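Side-chain contacts in PLP-Dependent L-Arginine Hydroxylase MppP (Streptomyces wadayamensis, PDB 6C9B), which oxidises L-arginine with the help of pyridoxal phosphate, giving 4-hydroxy-2-ketoarginine and 2-ketoarginine as products: residues 53-56 with 62-65; 83-88 with 245-250; 39-44 with 263-268. All blocks are in the same frame, centred on the assembly; numbering follows the deposited sequence.

Contact 1 of 3, residues 53-56 with 62-65; sequences EQRP and SEAH
Arg55 and Glu63 meet in an end-on, two-pronged salt bridge that joins the turn after helix 45-54 to the side of helix 57-71, in the N-terminal part of an aminotransferase-type fold. The two side chains approach from opposite directions. Both leave their backbones with CG anti to the carbonyl carbon; beyond that the Glu63 chain runs extended, whereas Arg55 bends once, at its third torsion (chi3 70°), and so turns both terminal nitrogens to the carboxylate. NH2 of Arg55 lies 2.8 Å from OE1 of Glu63, and NH1 of Arg55 lies 2.9 Å from OE2 of Glu63. Each nitrogen thus serves its own oxygen, and both bonds are nearly straight.

The fit is nevertheless not flat. Glu63 occupies the edge of the guanidinium, with both oxygens close to that plane, but the carboxylate is twisted 37° against it. The partners are further shared: Gln59 accepts from NH2 of Arg55, Glu51 pairs with NH1, and Arg263 of helix 256-291 adds a salt bridge to OE2 of Glu63. The two arginines come close through their NH1 atoms, and the flanking carboxylates of Glu51 and Glu63 probably offset that like charge. Pro56 takes the N-cap position of helix 57-71, and the bridge spans the start of that helix. The twist shows in how the oxygens are met: NH1 reaches OE2 on its syn side, whereas NH2 comes to OE1 from above the carboxylate plane.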
loop_
_atom_site.group_PDB
_atom_site.type_symbol
_atom_site.label_atom_id
_atom_site.label_comp_id
_atom_site.label_asym_id
_atom_site.label_seq_id
_atom_site.Cartn_x
_atom_site.Cartn_y
_atom_site.Cartn_z
ATOM N N GLU B 53 10.287 13.090 -13.145
ATOM C CA GLU B 53 11.445 13.678 -12.479
ATOM C C GLU B 53 11.431 15.198 -12.537
ATOM O O GLU B 53 12.026 15.855 -11.680
ATOM C CB GLU B 53 12.736 13.183 -13.135
ATOM C CG GLU B 53 13.142 11.762 -12.771
ATOM C CD GLU B 53 14.330 11.281 -13.596
ATOM O OE1 GLU B 53 14.433 11.675 -14.771
ATOM O OE2 GLU B 53 15.150 10.512 -13.075
ATOM N N GLN B 54 10.806 15.771 -13.551
ATOM C CA GLN B 54 10.984 17.180 -13.848
ATOM C C GLN B 54 9.825 18.062 -13.410
ATOM O O GLN B 54 10.022 19.270 -13.249
ATOM C CB GLN B 54 11.200 17.361 -15.354
ATOM C CG GLN B 54 12.504 16.740 -15.868
ATOM C CD GLN B 54 12.549 16.610 -17.386
ATOM O OE1 GLN B 54 11.632 17.041 -18.088
ATOM N NE2 GLN B 54 13.616 16.003 -17.896
ATOM N N ARG B 55 8.632 17.516 -13.239
ATOM C CA ARG B 55 7.487 18.333 -12.898
ATOM C C ARG B 55 7.095 18.138 -11.443
ATOM O O ARG B 55 7.366 17.087 -10.849
ATOM C CB ARG B 55 6.284 17.994 -13.784
ATOM C CG ARG B 55 6.489 18.277 -15.253
ATOM C CD ARG B 55 5.235 17.952 -16.036
ATOM N NE ARG B 55 4.169 18.899 -15.735
ATOM C CZ ARG B 55 2.877 18.641 -15.885
ATOM N NH1 ARG B 55 2.472 17.459 -16.329
ATOM N NH2 ARG B 55 1.985 19.573 -15.595
ATOM N N PRO B 56 6.441 19.129 -10.837
ATOM C CA PRO B 56 5.896 18.938 -9.487
ATOM C C PRO B 56 4.832 17.862 -9.493
ATOM O O PRO B 56 3.940 17.852 -10.348
ATOM C CB PRO B 56 5.300 20.310 -9.140
ATOM C CG PRO B 56 5.792 21.252 -10.190
ATOM C CD PRO B 56 6.048 20.430 -11.402
ATOM N N SER B 62 -2.940 16.355 -10.200
ATOM C CA SER B 62 -4.157 17.068 -10.569
ATOM C C SER B 62 -4.638 16.658 -11.956
ATOM O O SER B 62 -5.848 16.539 -12.192
ATOM C CB SER B 62 -3.923 18.578 -10.510
ATOM O OG SER B 62 -3.967 19.043 -9.174
ATOM N N GLU B 63 -3.707 16.446 -12.890
ATOM C CA GLU B 63 -4.095 16.031 -14.239
ATOM C C GLU B 63 -4.628 14.605 -14.252
ATOM O O GLU B 63 -5.558 14.291 -15.009
ATOM C CB GLU B 63 -2.899 16.164 -15.188
ATOM C CG GLU B 63 -2.371 17.587 -15.277
ATOM C CD GLU B 63 -1.021 17.707 -15.966
ATOM O OE1 GLU B 63 -0.625 18.852 -16.237
ATOM O OE2 GLU B 63 -0.350 16.675 -16.217
ATOM N N ALA B 64 -4.030 13.728 -13.446
ATOM C CA ALA B 64 -4.500 12.347 -13.355
ATOM C C ALA B 64 -5.920 12.299 -12.800
ATOM O O ALA B 64 -6.796 11.630 -13.361
ATOM C CB ALA B 64 -3.564 11.517 -12.485
ATOM N N HIS B 65 -6.175 13.049 -11.728
ATOM C CA HIS B 65 -7.520 13.087 -11.167
ATOM C C HIS B 65 -8.516 13.671 -12.171
ATOM O O HIS B 65 -9.584 13.092 -12.416
ATOM C CB HIS B 65 -7.541 13.901 -9.872
ATOM C CG HIS B 65 -6.762 13.297 -8.741
ATOM N ND1 HIS B 65 -6.530 13.979 -7.561
ATOM C CD2 HIS B 65 -6.180 12.082 -8.596
ATOM C CE1 HIS B 65 -5.815 13.216 -6.752
ATOM N NE2 HIS B 65 -5.579 12.066 -7.359
#

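Contact 2 of 3, residues 83-88 with 245-250; sequences RVLSCY and KIYSDI
A buried aromatic contact, closed by one hydrogen bond to a strand, packs helix 243-250 against strand 84-87, an outermost strand of the seven-stranded mixed sheet within this chain. The short segments run at 28° to each other, with their axes 10.3 Å apart at closest approach, and Tyr247 bridges the gap. Its first torsion places CG anti to the backbone N (chi1 173°) and directs the ring at Leu85, Ser86 and Cys87.

Leu85 lies over one face of that ring. Its CB is 4.0 Å from the ring centroid of Tyr247, a CH-pi contact displaced toward the rim, while CD1 rests near the base of the ring. Cys87 comes instead to the edge: its SG is 3.7 Å from CE2 of Tyr247 and lies in the ring plane, a sulfur-aromatic contact. Beyond the ring, the phenol OH donates to the carbonyl O of Ser86 at 2.7 Å, tilted 28° from the carbonyl plane. The side chain of Ser86 leaves the strand away from the helix, and its OG bonds to Glu61 and His65. On its other edge the strand pairs with strand 231-235 through Leu85 and Cys87.

Water adds a second link between the segments, donating to Tyr88 OH and to the carbonyl O of Ile250. Another water accepts from Ser86 N and donates only weakly to the Tyr247 hydroxyl. Held by its face, edge and OH together, the Tyr247 ring probably has little rotational freedom, and its phenol satisfies a strand carbonyl with a side-chain donor from the helix.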
loop_
_atom_site.group_PDB
_atom_site.type_symbol
_atom_site.label_atom_id
_atom_site.label_comp_id
_atom_site.label_asym_id
_atom_site.label_seq_id
_atom_site.Cartn_x
_atom_site.Cartn_y
_atom_site.Cartn_z
ATOM N N ARG B 83 -8.256 17.401 -1.299
ATOM C CA ARG B 83 -9.573 16.805 -1.139
ATOM C C ARG B 83 -9.634 15.396 -1.696
ATOM O O ARG B 83 -10.539 14.631 -1.327
ATOM C CB ARG B 83 -10.621 17.686 -1.819
ATOM C CG ARG B 83 -10.926 19.012 -1.065
ATOM C CD ARG B 83 -11.579 18.778 0.303
ATOM N NE ARG B 83 -12.837 18.034 0.203
ATOM C CZ ARG B 83 -13.957 18.555 -0.276
ATOM N NH1 ARG B 83 -13.994 19.820 -0.682
ATOM N NH2 ARG B 83 -15.037 17.815 -0.356
ATOM N N VAL B 84 -8.714 15.047 -2.589
ATOM C CA VAL B 84 -8.594 13.694 -3.115
ATOM C C VAL B 84 -7.241 13.177 -2.650
ATOM O O VAL B 84 -6.203 13.680 -3.101
ATOM C CB VAL B 84 -8.669 13.655 -4.648
ATOM C CG1 VAL B 84 -8.420 12.202 -5.178
ATOM C CG2 VAL B 84 -10.008 14.173 -5.162
ATOM N N LEU B 85 -7.236 12.159 -1.786
ATOM C CA LEU B 85 -5.990 11.591 -1.285
ATOM C C LEU B 85 -5.638 10.370 -2.126
ATOM O O LEU B 85 -6.399 9.394 -2.149
ATOM C CB LEU B 85 -6.110 11.204 0.183
ATOM C CG LEU B 85 -6.605 12.345 1.071
ATOM C CD1 LEU B 85 -6.834 11.834 2.498
ATOM C CD2 LEU B 85 -5.628 13.468 1.060
ATOM N N SER B 86 -4.480 10.406 -2.799
ATOM C CA SER B 86 -4.068 9.289 -3.651
ATOM C C SER B 86 -3.324 8.268 -2.797
ATOM O O SER B 86 -2.324 8.599 -2.149
ATOM C CB SER B 86 -3.187 9.755 -4.815
ATOM O OG SER B 86 -3.827 10.760 -5.596
ATOM N N CYS B 87 -3.844 7.045 -2.768
ATOM C CA CYS B 87 -3.324 5.953 -1.952
ATOM C C CYS B 87 -2.751 4.871 -2.857
ATOM O O CYS B 87 -3.108 4.778 -4.036
ATOM C CB CYS B 87 -4.418 5.336 -1.077
ATOM S SG CYS B 87 -5.263 6.595 -0.070
ATOM N N TYR B 88 -1.885 4.027 -2.294
ATOM C CA TYR B 88 -1.331 2.916 -3.079
ATOM C C TYR B 88 -2.405 2.007 -3.664
ATOM O O TYR B 88 -2.190 1.392 -4.719
ATOM C CB TYR B 88 -0.395 2.067 -2.228
ATOM C CG TYR B 88 0.751 2.808 -1.600
ATOM C CD1 TYR B 88 1.691 3.463 -2.383
ATOM C CD2 TYR B 88 0.927 2.817 -0.240
ATOM C CE1 TYR B 88 2.771 4.137 -1.804
ATOM C CE2 TYR B 88 2.006 3.451 0.339
ATOM C CZ TYR B 88 2.915 4.111 -0.452
ATOM O OH TYR B 88 3.969 4.769 0.097
ATOM N N LYS B 245 -5.127 12.705 8.772
ATOM C CA LYS B 245 -4.029 12.396 9.687
ATOM C C LYS B 245 -3.570 10.956 9.519
ATOM O O LYS B 245 -2.368 10.695 9.414
ATOM C CB LYS B 245 -4.462 12.663 11.128
ATOM C CG LYS B 245 -3.533 12.122 12.223
ATOM C CD LYS B 245 -2.084 12.582 12.110
ATOM C CE LYS B 245 -1.328 12.312 13.422
ATOM N NZ LYS B 245 0.061 11.794 13.242
ATOM N N ILE B 246 -4.507 10.013 9.427
ATOM C CA ILE B 246 -4.103 8.618 9.315
ATOM C C ILE B 246 -3.476 8.366 7.945
ATOM O O ILE B 246 -2.450 7.684 7.844
ATOM C CB ILE B 246 -5.278 7.678 9.612
ATOM C CG1 ILE B 246 -5.617 7.800 11.107
ATOM C CG2 ILE B 246 -4.914 6.218 9.265
ATOM C CD1 ILE B 246 -6.897 7.048 11.555
ATOM N N TYR B 247 -4.018 8.992 6.895
ATOM C CA TYR B 247 -3.354 8.953 5.586
ATOM C C TYR B 247 -1.894 9.341 5.724
ATOM O O TYR B 247 -0.992 8.630 5.258
ATOM C CB TYR B 247 -4.057 9.883 4.594
ATOM C CG TYR B 247 -3.348 10.042 3.272
ATOM C CD1 TYR B 247 -2.381 11.003 3.090
ATOM C CD2 TYR B 247 -3.666 9.220 2.195
ATOM C CE1 TYR B 247 -1.729 11.151 1.867
ATOM C CE2 TYR B 247 -3.015 9.360 0.977
ATOM C CZ TYR B 247 -2.053 10.327 0.824
ATOM O OH TYR B 247 -1.415 10.458 -0.390
ATOM N N SER B 248 -1.631 10.468 6.385
ATOM C CA SER B 248 -0.259 10.943 6.457
ATOM C C SER B 248 0.630 10.074 7.338
ATOM O O SER B 248 1.861 10.130 7.198
ATOM C CB SER B 248 -0.234 12.387 6.941
ATOM O OG SER B 248 -0.526 12.481 8.327
ATOM N N ASP B 249 0.050 9.264 8.231
ATOM C CA ASP B 249 0.848 8.298 8.980
ATOM C C ASP B 249 1.285 7.138 8.096
ATOM O O ASP B 249 2.310 6.508 8.379
ATOM C CB ASP B 249 0.045 7.739 10.162
ATOM C CG ASP B 249 -0.223 8.762 11.253
ATOM O OD1 ASP B 249 0.484 9.789 11.340
ATOM O OD2 ASP B 249 -1.131 8.507 12.077
ATOM N N ILE B 250 0.534 6.847 7.043
ATOM C CA ILE B 250 0.829 5.696 6.184
ATOM C C ILE B 250 1.683 6.088 4.985
ATOM O O ILE B 250 2.549 5.312 4.572
ATOM C CB ILE B 250 -0.478 4.997 5.754
ATOM C CG1 ILE B 250 -1.122 4.366 6.995
ATOM C CG2 ILE B 250 -0.203 3.897 4.693
ATOM C CD1 ILE B 250 -2.427 3.729 6.770
HETATM O O HOH W 1 -2.643 12.660 -2.606
HETATM O O HOH W 2 4.204 4.470 2.764
#

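Contact 3 of 3, residues 39-44 with 263-268; sequences QKIVNE and REFSRD
Helices 36-43 and 256-291 pass nearly antiparallel here, their short segments at 155° with axes 10.2 Å apart, and their backbones are nearest at Ile41 and Glu264. Ile41 carries most of the contact from the side of 39-44. With CG1 anti to its carbonyl carbon, it sends CD1 onto the backbone of the longer helix, where it lies 3.5 Å from the carbonyl O of Glu264, while CG2 sits 3.7 Å from CB of the same residue. CD1 also lies over one face of the Phe265 ring, 4.2 Å from its centroid and 26° off the normal, a CH-pi contact. Asp268 adds only its CB, near the same methyl, one turn on from Glu264. The other branch helps too, since CG2 reaches CE1 of Phe265. Trp223 meets the Phe265 ring at a slant, and Leu48 of helix 45-54 packs beside both Ile41 and Glu264.

The carboxylate of Glu264 does not join the apolar contact. A bend at its second torsion (chi2 -56°) carries it to the preceding residue, Arg263, which grips it side-on: NE of Arg263 is 2.9 Å and NH2 of Arg263 3.0 Å from the one oxygen OE2 of Glu264. Both donors approach on its anti side. Arg267 adds a long ion pair to that oxygen, and its guanidinium lies flat over CG of Arg263. The remaining nitrogen of Arg263, NH1, turns to Glu51 and Glu63.

The contact between these segments is therefore apolar, resting on the Ile41 methyls against Glu264 CB, the backbone and the Phe265 face, while the charge of Glu264 is probably balanced within its own helix by Arg263 and, more weakly, Arg267.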
loop_
_atom_site.group_PDB
_atom_site.type_symbol
_atom_site.label_atom_id
_atom_site.label_comp_id
_atom_site.label_asym_id
_atom_site.label_seq_id
_atom_site.Cartn_x
_atom_site.Cartn_y
_atom_site.Cartn_z
ATOM N N GLN B 39 -0.460 0.096 -25.495
ATOM C CA GLN B 39 0.944 -0.255 -25.686
ATOM C C GLN B 39 1.771 0.973 -26.026
ATOM O O GLN B 39 2.926 1.078 -25.600
ATOM C CB GLN B 39 1.074 -1.320 -26.766
ATOM C CG GLN B 39 2.525 -1.755 -27.048
ATOM C CD GLN B 39 3.139 -2.524 -25.884
ATOM O OE1 GLN B 39 2.598 -3.535 -25.440
ATOM N NE2 GLN B 39 4.277 -2.045 -25.389
ATOM N N LYS B 40 1.197 1.921 -26.778
ATOM C CA LYS B 40 1.905 3.166 -27.055
ATOM C C LYS B 40 2.280 3.891 -25.770
ATOM O O LYS B 40 3.335 4.528 -25.702
ATOM C CB LYS B 40 1.061 4.080 -27.940
ATOM C CG LYS B 40 1.354 3.979 -29.409
ATOM C CD LYS B 40 1.010 5.283 -30.119
ATOM C CE LYS B 40 1.968 6.418 -29.731
ATOM N NZ LYS B 40 1.585 7.716 -30.347
ATOM N N ILE B 41 1.405 3.857 -24.758
ATOM C CA ILE B 41 1.734 4.457 -23.464
ATOM C C ILE B 41 2.919 3.735 -22.843
ATOM O O ILE B 41 3.880 4.354 -22.366
ATOM C CB ILE B 41 0.512 4.430 -22.522
ATOM C CG1 ILE B 41 -0.654 5.214 -23.124
ATOM C CG2 ILE B 41 0.890 5.013 -21.155
ATOM C CD1 ILE B 41 -2.009 4.989 -22.414
ATOM N N VAL B 42 2.860 2.413 -22.824
ATOM C CA VAL B 42 3.944 1.636 -22.224
ATOM C C VAL B 42 5.266 1.932 -22.933
ATOM O O VAL B 42 6.322 2.038 -22.297
ATOM C CB VAL B 42 3.592 0.141 -22.258
ATOM C CG1 VAL B 42 4.817 -0.720 -21.892
ATOM C CG2 VAL B 42 2.420 -0.136 -21.343
ATOM N N ASN B 43 5.228 2.109 -24.254
ATOM C CA ASN B 43 6.468 2.349 -24.992
ATOM C C ASN B 43 7.105 3.676 -24.615
ATOM O O ASN B 43 8.320 3.856 -24.801
ATOM C CB ASN B 43 6.202 2.329 -26.490
ATOM C CG ASN B 43 5.848 0.950 -26.997
ATOM O OD1 ASN B 43 6.157 -0.046 -26.355
ATOM N ND2 ASN B 43 5.218 0.892 -28.173
ATOM N N GLU B 44 6.292 4.617 -24.138
ATOM C CA GLU B 44 6.710 5.950 -23.730
ATOM C C GLU B 44 7.041 6.044 -22.247
ATOM O O GLU B 44 7.258 7.153 -21.752
ATOM C CB GLU B 44 5.601 6.962 -24.035
ATOM C CG GLU B 44 5.320 7.153 -25.518
ATOM C CD GLU B 44 5.778 8.507 -26.010
ATOM O OE1 GLU B 44 4.972 9.464 -25.957
ATOM O OE2 GLU B 44 6.953 8.618 -26.425
ATOM N N ARG B 263 -3.157 9.102 -15.819
ATOM C CA ARG B 263 -3.549 10.177 -16.721
ATOM C C ARG B 263 -3.596 9.684 -18.163
ATOM O O ARG B 263 -4.561 9.941 -18.888
ATOM C CB ARG B 263 -2.564 11.337 -16.583
ATOM C CG ARG B 263 -2.874 12.569 -17.432
ATOM C CD ARG B 263 -1.693 13.509 -17.400
ATOM N NE ARG B 263 -0.543 12.931 -18.105
ATOM C CZ ARG B 263 0.717 13.295 -17.909
ATOM N NH1 ARG B 263 1.024 14.257 -17.053
ATOM N NH2 ARG B 263 1.683 12.690 -18.578
ATOM N N GLU B 264 -2.549 8.975 -18.603
ATOM C CA GLU B 264 -2.478 8.547 -20.000
ATOM C C GLU B 264 -3.508 7.469 -20.312
ATOM O O GLU B 264 -4.150 7.508 -21.370
ATOM C CB GLU B 264 -1.072 8.059 -20.324
ATOM C CG GLU B 264 -0.019 9.134 -20.200
ATOM C CD GLU B 264 -0.328 10.339 -21.069
ATOM O OE1 GLU B 264 -0.652 10.160 -22.266
ATOM O OE2 GLU B 264 -0.287 11.467 -20.539
ATOM N N PHE B 265 -3.683 6.498 -19.417
ATOM C CA PHE B 265 -4.678 5.455 -19.655
ATOM C C PHE B 265 -6.086 6.045 -19.659
ATOM O O PHE B 265 -6.948 5.609 -20.436
ATOM C CB PHE B 265 -4.548 4.338 -18.603
ATOM C CG PHE B 265 -3.611 3.222 -19.023
ATOM C CD1 PHE B 265 -2.236 3.404 -19.005
ATOM C CD2 PHE B 265 -4.116 2.010 -19.456
ATOM C CE1 PHE B 265 -1.377 2.380 -19.430
ATOM C CE2 PHE B 265 -3.264 0.980 -19.875
ATOM C CZ PHE B 265 -1.907 1.171 -19.858
ATOM N N SER B 266 -6.324 7.045 -18.802
ATOM C CA SER B 266 -7.616 7.714 -18.770
ATOM C C SER B 266 -7.874 8.464 -20.062
ATOM O O SER B 266 -8.994 8.453 -20.570
ATOM C CB SER B 266 -7.690 8.688 -17.595
ATOM O OG SER B 266 -7.725 8.003 -16.368
ATOM N N ARG B 267 -6.849 9.118 -20.613
ATOM C CA ARG B 267 -7.048 9.844 -21.864
ATOM C C ARG B 267 -7.303 8.890 -23.028
ATOM O O ARG B 267 -8.124 9.175 -23.907
ATOM C CB ARG B 267 -5.839 10.746 -22.125
ATOM C CG ARG B 267 -5.774 11.899 -21.115
ATOM C CD ARG B 267 -4.525 12.768 -21.230
ATOM N NE ARG B 267 -4.638 13.949 -20.363
ATOM C CZ ARG B 267 -3.661 14.825 -20.146
ATOM N NH1 ARG B 267 -2.478 14.672 -20.728
ATOM N NH2 ARG B 267 -3.867 15.857 -19.341
ATOM N N ASP B 268 -6.591 7.761 -23.061
ATOM C CA ASP B 268 -6.834 6.755 -24.086
ATOM C C ASP B 268 -8.251 6.208 -23.973
ATOM O O ASP B 268 -8.925 5.972 -24.991
ATOM C CB ASP B 268 -5.806 5.632 -23.944
ATOM C CG ASP B 268 -6.098 4.462 -24.826
ATOM O OD1 ASP B 268 -5.702 4.502 -26.004
ATOM O OD2 ASP B 268 -6.737 3.502 -24.363
#

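All three lie on the same side of the chain's centre. Helices 36-43, 45-54 and 57-71 and strand 84-87 follow in order, and contact 3 ties the first of them to helix 256-291, its segments 219 residues apart at their closest ends; contacts 1 and 2 fall within that span in series. Contacts 1 and 3, with centres about 15 Å apart, meet through the Glu63–Arg263 salt bridge. Contacts 1 and 2, centres about 17 Å apart, meet where His65 touches Ser86 and Val84. Contacts 2 and 3, centres about 25 Å apart, do not touch. Helix 57-71 connects the N-terminal helices to the large sheet, and all three contacts reach the second subunit, contact 1 through Glu53 alone.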